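Local atomic coordinates of xyloglucan-specific endo-beta-1,4-glucanase (Uncultured bacterium, PDB entry 4W88), a protein that hydrolyses internal beta-1,4-glucosidic bonds in the backbone of xyloglucan, acting as a plant cell wall-degrading endoglucanase of glycoside hydrolase family 5. Residues A[261-273]-A[290-304]. The protein carries 1 engineered substitution. Numbering follows the deposited sequence.
Sequences IDKGIPVVITETG and YVGTLDQDGVKCFIW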
ATOM      1  N   ILE A 261      -7.458 -16.319  -2.656  1.00 26.70           N
ATOM      2  CA  ILE A 261      -7.045 -17.063  -1.461  1.00 29.69           C
ATOM      3  C   ILE A 261      -7.268 -18.535  -1.707  1.00 28.09           C
ATOM      4  O   ILE A 261      -6.410 -19.373  -1.362  1.00 32.64           O
ATOM      5  CB  ILE A 261      -7.816 -16.605  -0.216  1.00 29.61           C
ATOM      6  CG1 ILE A 261      -7.474 -15.148   0.108  1.00 30.32           C
ATOM      7  CG2 ILE A 261      -7.556 -17.525   0.969  1.00 32.86           C
ATOM      8  CD1 ILE A 261      -8.429 -14.497   1.076  1.00 35.00           C
ATOM      9  N   ASP A 262      -8.422 -18.887  -2.262  1.00 31.10           N
ATOM     10  CA  ASP A 262      -8.743 -20.337  -2.437  1.00 35.74           C
ATOM     11  C   ASP A 262      -8.037 -21.003  -3.639  1.00 37.59           C
ATOM     12  O   ASP A 262      -8.095 -22.179  -3.842  1.00123.39           O
ATOM     13  CB  ASP A 262     -10.232 -20.543  -2.494  1.00 35.86           C
ATOM     14  CG  ASP A 262     -10.950 -20.240  -1.162  1.00 37.91           C
ATOM     15  OD1 ASP A 262     -10.327 -20.120  -0.048  1.00 42.72           O
ATOM     16  OD2 ASP A 262     -12.177 -20.120  -1.241  1.00 54.56           O
ATOM     17  N   LYS A 263      -7.341 -20.174  -4.395  1.00 40.05           N
ATOM     18  CA  LYS A 263      -6.439 -20.662  -5.360  1.00 35.62           C
ATOM     19  C   LYS A 263      -5.008 -20.659  -4.871  1.00 30.09           C
ATOM     20  O   LYS A 263      -4.084 -20.947  -5.650  1.00 35.36           O
ATOM     21  CB  LYS A 263      -6.518 -19.801  -6.618  1.00 29.00           C
ATOM     22  CG  LYS A 263      -7.857 -19.757  -7.341  1.00 35.22           C
ATOM     23  CD  LYS A 263      -7.548 -19.086  -8.685  1.00 45.07           C
ATOM     24  CE  LYS A 263      -8.749 -18.839  -9.560  1.00 53.07           C
ATOM     25  NZ  LYS A 263      -9.429 -20.118  -9.892  1.00 77.00           N
ATOM     26  N   GLY A 264      -4.788 -20.369  -3.606  1.00 30.19           N
ATOM     27  CA  GLY A 264      -3.426 -20.394  -3.041  1.00 30.07           C
ATOM     28  C   GLY A 264      -2.505 -19.234  -3.397  1.00 30.67           C
ATOM     29  O   GLY A 264      -1.300 -19.364  -3.348  1.00 27.88           O
ATOM     30  N   ILE A 265      -3.105 -18.110  -3.768  1.00 26.84           N
ATOM     31  CA  ILE A 265      -2.360 -16.920  -4.165  1.00 21.44           C
ATOM     32  C   ILE A 265      -2.306 -15.962  -2.946  1.00 22.61           C
ATOM     33  O   ILE A 265      -3.371 -15.611  -2.377  1.00 23.81           O
ATOM     34  CB  ILE A 265      -3.029 -16.188  -5.367  1.00 23.45           C
ATOM     35  CG1 ILE A 265      -3.336 -17.060  -6.607  1.00 32.66           C
ATOM     36  CG2 ILE A 265      -2.160 -14.978  -5.744  1.00 27.18           C
ATOM     37  CD1 ILE A 265      -2.163 -17.831  -7.080  1.00 40.54           C
ATOM     38  N   PRO A 266      -1.085 -15.570  -2.502  1.00 22.06           N
ATOM     39  CA  PRO A 266      -0.989 -14.655  -1.393  1.00 19.73           C
ATOM     40  C   PRO A 266      -1.667 -13.306  -1.689  1.00 22.23           C
ATOM     41  O   PRO A 266      -1.477 -12.743  -2.762  1.00 21.91           O
ATOM     42  CB  PRO A 266       0.542 -14.479  -1.210  1.00 22.37           C
ATOM     43  CG  PRO A 266       1.102 -15.762  -1.648  1.00 24.97           C
ATOM     44  CD  PRO A 266       0.239 -16.107  -2.844  1.00 21.98           C
ATOM     45  N   VAL A 267      -2.440 -12.830  -0.706  1.00 21.56           N
ATOM     46  CA  VAL A 267      -3.088 -11.547  -0.750  1.00 20.77           C
ATOM     47  C   VAL A 267      -2.704 -10.711   0.453  1.00 17.30           C
ATOM     48  O   VAL A 267      -2.630 -11.219   1.589  1.00 21.11           O
ATOM     49  CB  VAL A 267      -4.630 -11.691  -0.774  1.00 26.67           C
ATOM     50  CG1 VAL A 267      -5.312 -10.339  -0.768  1.00 22.99           C
ATOM     51  CG2 VAL A 267      -4.974 -12.398  -2.028  1.00 29.62           C
ATOM     52  N   VAL A 268      -2.439  -9.437   0.180  1.00 17.85           N
ATOM     53  CA  VAL A 268      -2.084  -8.447   1.198  1.00 16.04           C
ATOM     54  C   VAL A 268      -2.977  -7.202   0.991  1.00 17.09           C
ATOM     55  O   VAL A 268      -3.081  -6.659  -0.113  1.00 19.43           O
ATOM     56  CB  VAL A 268      -0.575  -7.988   1.147  1.00 22.89           C
ATOM     57  CG1 VAL A 268      -0.340  -7.116   2.400  1.00 19.53           C
ATOM     58  CG2 VAL A 268       0.354  -9.132   1.173  1.00 29.32           C
ATOM     59  N   ILE A 269      -3.666  -6.767   2.044  1.00 16.44           N
ATOM     60  CA  ILE A 269      -4.411  -5.498   2.023  1.00 15.96           C
ATOM     61  C   ILE A 269      -3.455  -4.343   2.390  1.00 15.18           C
ATOM     62  O   ILE A 269      -3.214  -4.105   3.572  1.00 16.52           O
ATOM     63  CB  ILE A 269      -5.657  -5.519   2.913  1.00 19.11           C
ATOM     64  CG1 ILE A 269      -6.542  -6.749   2.599  1.00 20.06           C
ATOM     65  CG2 ILE A 269      -6.355  -4.222   2.784  1.00 19.35           C
ATOM     66  CD1 ILE A 269      -7.059  -6.845   1.181  1.00 21.86           C
ATOM     67  N   THR A 270      -2.937  -3.619   1.386  1.00 16.14           N
ATOM     68  CA  THR A 270      -1.901  -2.683   1.648  1.00 15.62           C
ATOM     69  C   THR A 270      -2.385  -1.333   2.120  1.00 14.44           C
ATOM     70  O   THR A 270      -1.565  -0.508   2.566  1.00 15.42           O
ATOM     71  CB  THR A 270      -0.874  -2.581   0.487  1.00 15.13           C
ATOM     72  OG1 THR A 270      -1.533  -2.165  -0.727  1.00 16.04           O
ATOM     73  CG2 THR A 270      -0.183  -3.931   0.286  1.00 16.87           C
ATOM     74  N   GLU A 271      -3.704  -1.100   2.040  1.00 15.54           N
ATOM     75  CA  GLU A 271      -4.325   0.068   2.706  1.00 14.88           C
ATOM     76  C   GLU A 271      -5.767  -0.275   3.088  1.00 16.44           C
ATOM     77  O   GLU A 271      -6.511  -0.904   2.334  1.00 17.78           O
ATOM     78  CB  GLU A 271      -4.388   1.313   1.815  1.00 15.23           C
ATOM     79  CG  GLU A 271      -3.089   2.012   1.474  1.00 15.80           C
ATOM     80  CD  GLU A 271      -3.291   3.189   0.576  1.00 17.77           C
ATOM     81  OE1 GLU A 271      -4.408   3.815   0.641  1.00 17.41           O
ATOM     82  OE2 GLU A 271      -2.333   3.584  -0.132  1.00 17.20           O
ATOM     83  N   THR A 272      -6.103   0.139   4.305  1.00 16.21           N
ATOM     84  CA  THR A 272      -7.457   0.226   4.807  1.00 17.57           C
ATOM     85  C   THR A 272      -7.423   1.151   6.031  1.00 16.05           C
ATOM     86  O   THR A 272      -6.366   1.664   6.438  1.00 17.65           O
ATOM     87  CB  THR A 272      -8.019  -1.166   5.150  1.00 20.26           C
ATOM     88  OG1 THR A 272      -9.457  -1.068   5.425  1.00 19.25           O
ATOM     89  CG2 THR A 272      -7.272  -1.778   6.312  1.00 19.30           C
ATOM     90  N   GLY A 273      -8.596   1.400   6.608  1.00 16.83           N
ATOM     91  CA  GLY A 273      -8.719   2.302   7.754  1.00 19.06           C
ATOM     92  C   GLY A 273     -10.083   2.985   7.731  1.00 16.73           C
ATOM     93  O   GLY A 273     -10.856   2.797   6.789  1.00 19.94           O
ATOM     94  N   TYR A 290     -14.041  -6.198  10.403  1.00 23.31           N
ATOM     95  CA  TYR A 290     -13.219  -6.090   9.181  1.00 23.85           C
ATOM     96  C   TYR A 290     -11.916  -6.916   9.315  1.00 23.33           C
ATOM     97  O   TYR A 290     -11.652  -7.838   8.523  1.00 22.80           O
ATOM     98  CB  TYR A 290     -12.933  -4.636   8.894  1.00 23.97           C
ATOM     99  CG  TYR A 290     -12.045  -4.520   7.692  1.00 26.62           C
ATOM    100  CD1 TYR A 290     -12.546  -4.468   6.419  1.00 24.56           C
ATOM    101  CD2 TYR A 290     -10.687  -4.489   7.868  1.00 26.37           C
ATOM    102  CE1 TYR A 290     -11.700  -4.453   5.303  1.00 30.18           C
ATOM    103  CE2 TYR A 290      -9.838  -4.445   6.823  1.00 23.78           C
ATOM    104  CZ  TYR A 290     -10.272  -4.441   5.522  1.00 23.37           C
ATOM    105  OH  TYR A 290      -9.366  -4.401   4.478  1.00 32.12           O
ATOM    106  N   VAL A 291     -11.116  -6.622  10.333  1.00 22.66           N
ATOM    107  CA  VAL A 291      -9.879  -7.384  10.543  1.00 20.10           C
ATOM    108  C   VAL A 291     -10.180  -8.823  10.901  1.00 23.70           C
ATOM    109  O   VAL A 291      -9.485  -9.751  10.433  1.00 23.40           O
ATOM    110  CB  VAL A 291      -8.920  -6.681  11.503  1.00 23.28           C
ATOM    111  CG1 VAL A 291      -7.603  -7.458  11.615  1.00 27.34           C
ATOM    112  CG2 VAL A 291      -8.657  -5.233  11.024  1.00 24.42           C
ATOM    113  N   GLY A 292     -11.226  -9.025  11.698  1.00 28.85           N
ATOM    114  CA  GLY A 292     -11.709 -10.392  11.964  1.00 29.17           C
ATOM    115  C   GLY A 292     -12.016 -11.245  10.713  1.00 26.13           C
ATOM    116  O   GLY A 292     -11.713 -12.482  10.675  1.00 28.35           O
ATOM    117  N   THR A 293     -12.533 -10.591   9.684  1.00 23.73           N
ATOM    118  CA  THR A 293     -12.812 -11.235   8.437  1.00 25.88           C
ATOM    119  C   THR A 293     -11.478 -11.662   7.768  1.00 22.01           C
ATOM    120  O   THR A 293     -11.344 -12.804   7.318  1.00 26.59           O
ATOM    121  CB  THR A 293     -13.636 -10.339   7.487  1.00 28.08           C
ATOM    122  OG1 THR A 293     -14.938 -10.111   8.041  1.00 27.52           O
ATOM    123  CG2 THR A 293     -13.802 -11.019   6.088  1.00 27.55           C
ATOM    124  N   LEU A 294     -10.489 -10.758   7.736  1.00 22.04           N
ATOM    125  CA  LEU A 294      -9.153 -11.060   7.173  1.00 22.47           C
ATOM    126  C   LEU A 294      -8.454 -12.183   7.912  1.00 23.43           C
ATOM    127  O   LEU A 294      -7.827 -13.083   7.287  1.00 23.48           O
ATOM    128  CB  LEU A 294      -8.276  -9.815   7.189  1.00 24.23           C
ATOM    129  CG  LEU A 294      -8.741  -8.680   6.291  1.00 23.02           C
ATOM    130  CD1 LEU A 294      -7.726  -7.549   6.391  1.00 23.17           C
ATOM    131  CD2 LEU A 294      -9.076  -9.044   4.851  1.00 24.56           C
ATOM    132  N   ASP A 295      -8.603 -12.157   9.235  1.00 26.16           N
ATOM    133  CA  ASP A 295      -7.931 -13.147  10.100  1.00 25.75           C
ATOM    134  C   ASP A 295      -8.393 -14.575   9.852  1.00 24.94           C
ATOM    135  O   ASP A 295      -7.687 -15.536  10.160  1.00 27.33           O
ATOM    136  CB  ASP A 295      -8.099 -12.795  11.566  1.00 26.57           C
ATOM    137  CG  ASP A 295      -7.315 -11.552  11.954  1.00 24.36           C
ATOM    138  OD1 ASP A 295      -6.346 -11.179  11.218  1.00 29.03           O
ATOM    139  OD2 ASP A 295      -7.627 -10.982  13.042  1.00 24.69           O
ATOM    140  N   GLN A 296      -9.563 -14.745   9.284  1.00 29.78           N
ATOM    141  CA  GLN A 296     -10.041 -16.113   9.022  1.00 30.42           C
ATOM    142  C   GLN A 296      -9.084 -16.870   8.141  1.00 27.14           C
ATOM    143  O   GLN A 296      -9.035 -18.098   8.209  1.00 31.34           O
ATOM    144  CB  GLN A 296     -11.355 -16.074   8.273  1.00 31.54           C
ATOM    145  CG  GLN A 296     -12.472 -15.352   8.987  1.00 37.90           C
ATOM    146  CD  GLN A 296     -13.684 -15.273   8.088  1.00 44.86           C
ATOM    147  OE1 GLN A 296     -13.741 -14.528   7.054  1.00 41.61           O
ATOM    148  NE2 GLN A 296     -14.626 -16.102   8.406  1.00 39.89           N
ATOM    149  N   ASP A 297      -8.424 -16.170   7.217  1.00 29.78           N
ATOM    150  CA  ASP A 297      -7.479 -16.814   6.313  1.00 30.08           C
ATOM    151  C   ASP A 297      -6.038 -16.298   6.497  1.00 24.39           C
ATOM    152  O   ASP A 297      -5.177 -16.497   5.634  1.00 26.79           O
ATOM    153  CB  ASP A 297      -7.940 -16.678   4.853  1.00 32.34           C
ATOM    154  CG  ASP A 297      -9.261 -17.352   4.616  1.00 32.50           C
ATOM    155  OD1 ASP A 297      -9.221 -18.606   4.502  1.00 39.82           O
ATOM    156  OD2 ASP A 297     -10.336 -16.666   4.646  1.00 35.55           O
ATOM    157  N   GLY A 298      -5.778 -15.651   7.620  1.00 25.27           N
ATOM    158  CA  GLY A 298      -4.459 -15.093   7.928  1.00 26.13           C
ATOM    159  C   GLY A 298      -3.982 -14.021   6.949  1.00 23.48           C
ATOM    160  O   GLY A 298      -2.744 -13.857   6.716  1.00 24.43           O
ATOM    161  N   VAL A 299      -4.940 -13.284   6.392  1.00 22.95           N
ATOM    162  CA  VAL A 299      -4.589 -12.179   5.483  1.00 20.97           C
ATOM    163  C   VAL A 299      -4.229 -10.968   6.321  1.00 21.03           C
ATOM    164  O   VAL A 299      -4.931 -10.628   7.287  1.00 23.08           O
ATOM    165  CB  VAL A 299      -5.764 -11.880   4.518  1.00 21.72           C
ATOM    166  CG1 VAL A 299      -5.486 -10.662   3.646  1.00 21.18           C
ATOM    167  CG2 VAL A 299      -6.049 -13.105   3.663  1.00 24.45           C
ATOM    168  N   LYS A 300      -3.132 -10.325   5.955  1.00 20.05           N
ATOM    169  CA  LYS A 300      -2.612  -9.176   6.682  1.00 17.00           C
ATOM    170  C   LYS A 300      -3.042  -7.861   6.021  1.00 19.93           C
ATOM    171  O   LYS A 300      -3.277  -7.821   4.781  1.00 20.14           O
ATOM    172  CB  LYS A 300      -1.095  -9.266   6.769  1.00 20.34           C
ATOM    173  CG  LYS A 300      -0.587 -10.612   7.304  1.00 22.97           C
ATOM    174  CD  LYS A 300      -1.070 -10.852   8.749  1.00 21.93           C
ATOM    175  CE  LYS A 300      -0.597 -12.206   9.238  1.00 24.26           C
ATOM    176  NZ  LYS A 300      -1.145 -12.346  10.586  1.00 33.39           N
ATOM    177  N   CYS A 301      -3.135  -6.819   6.841  1.00 18.34           N
ATOM    178  CA  CYS A 301      -3.456  -5.508   6.336  1.00 17.19           C
ATOM    179  C   CYS A 301      -2.498  -4.482   6.911  1.00 18.23           C
ATOM    180  O   CYS A 301      -1.860  -4.683   7.974  1.00 18.76           O
ATOM    181  CB  CYS A 301      -4.924  -5.121   6.661  1.00 17.30           C
ATOM    182  SG  CYS A 301      -5.364  -4.946   8.368  1.00 20.59           S
ATOM    183  N   PHE A 302      -2.453  -3.354   6.192  1.00 15.50           N
ATOM    184  CA  PHE A 302      -1.688  -2.185   6.566  1.00 15.68           C
ATOM    185  C   PHE A 302      -2.615  -0.980   6.662  1.00 15.29           C
ATOM    186  O   PHE A 302      -3.303  -0.634   5.689  1.00 16.90           O
ATOM    187  CB  PHE A 302      -0.596  -1.897   5.514  1.00 14.87           C
ATOM    188  CG  PHE A 302       0.543  -2.870   5.466  1.00 16.02           C
ATOM    189  CD1 PHE A 302       0.346  -4.198   5.048  1.00 17.34           C
ATOM    190  CD2 PHE A 302       1.822  -2.492   5.846  1.00 16.96           C
ATOM    191  CE1 PHE A 302       1.400  -5.102   5.021  1.00 17.01           C
ATOM    192  CE2 PHE A 302       2.864  -3.412   5.817  1.00 15.31           C
ATOM    193  CZ  PHE A 302       2.662  -4.706   5.446  1.00 17.58           C
ATOM    194  N   ILE A 303      -2.610  -0.308   7.803  1.00 15.74           N
ATOM    195  CA  ILE A 303      -3.558   0.789   8.062  1.00 15.58           C
ATOM    196  C   ILE A 303      -2.984   2.095   7.517  1.00 16.69           C
ATOM    197  O   ILE A 303      -1.806   2.406   7.724  1.00 16.82           O
ATOM    198  CB  ILE A 303      -3.845   0.891   9.601  1.00 16.10           C
ATOM    199  CG1 ILE A 303      -4.268  -0.442  10.170  1.00 19.22           C
ATOM    200  CG2 ILE A 303      -4.854   1.999   9.860  1.00 18.92           C
ATOM    201  CD1 ILE A 303      -5.427  -1.122   9.377  1.00 18.89           C
ATOM    202  N   TRP A 304      -3.807   2.854   6.783  1.00 15.54           N
ATOM    203  CA  TRP A 304      -3.408   4.148   6.290  1.00 15.99           C
ATOM    204  C   TRP A 304      -3.363   5.231   7.414  1.00 14.48           C
ATOM    205  O   TRP A 304      -4.367   5.439   8.127  1.00 17.45           O
ATOM    206  CB  TRP A 304      -4.367   4.606   5.197  1.00 16.61           C
ATOM    207  CG  TRP A 304      -3.889   5.914   4.621  1.00 15.91           C
ATOM    208  CD1 TRP A 304      -4.475   7.155   4.736  1.00 18.63           C
ATOM    209  CD2 TRP A 304      -2.742   6.072   3.759  1.00 17.77           C
ATOM    210  NE1 TRP A 304      -3.713   8.087   4.063  1.00 20.38           N
ATOM    211  CE2 TRP A 304      -2.667   7.444   3.422  1.00 17.79           C
ATOM    212  CE3 TRP A 304      -1.789   5.192   3.267  1.00 15.94           C
ATOM    213  CZ2 TRP A 304      -1.629   7.959   2.625  1.00 15.27           C
ATOM    214  CZ3 TRP A 304      -0.820   5.674   2.470  1.00 16.02           C
ATOM    215  CH2 TRP A 304      -0.730   7.027   2.150  1.00 14.33           C
TER
HETATM  216  O   HOH W   1      -1.330 -11.185   3.899  1.00 19.94           O
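Ile-269 is gripped through both backbone polar groups by strand 300-304: its N donates to Lys-300 O (3.0 Å), and its O accepts from Phe-302 N (2.8 Å) at the edge of the Phe-302 ring. Three residues on, where the partner strand has advanced by only two, Thr-272 O takes a nearly straight bond from Trp-304 N (2.8 Å, 169° at the hydrogen), whereas Thr-272 N reaches Phe-302 O only weakly. At the other end the strands splay, and a water mends the pairing, donating to Val-267 O (2.7 Å) and accepting from Lys-300 N. These parallel neighbours are the last two strands of the TIM barrel, joined by helix 280-295 in a beta-alpha-beta crossover. Branched Ile-269 suits the strand-helix interface, setting CG1 against Leu-294 and Val-299. Threonine suits position 272 by offering a methyl to Ile-303 and OG1, anti to its own N (chi1 -170°), to Thr-224 O; Tyr-290 lays its ring against Thr-272 and bonds through OH to Thr-224 OG1, so Thr-224, just past strand 218-223, satisfies both hydroxyls. Glu-271 runs alongside Trp-304, its carboxylate tilted 29° to the indole and OE1 above one face, offset toward the rim. Strand pairing thus positions Glu-271, the broad indole packs along it, and Tyr-225 (hydrogen bond to OE1) and Arg-59 (salt bridge to OE2) hold its carboxylate beside bound Tris and glucose, consistent with the strand-seven catalytic glutamate of this family.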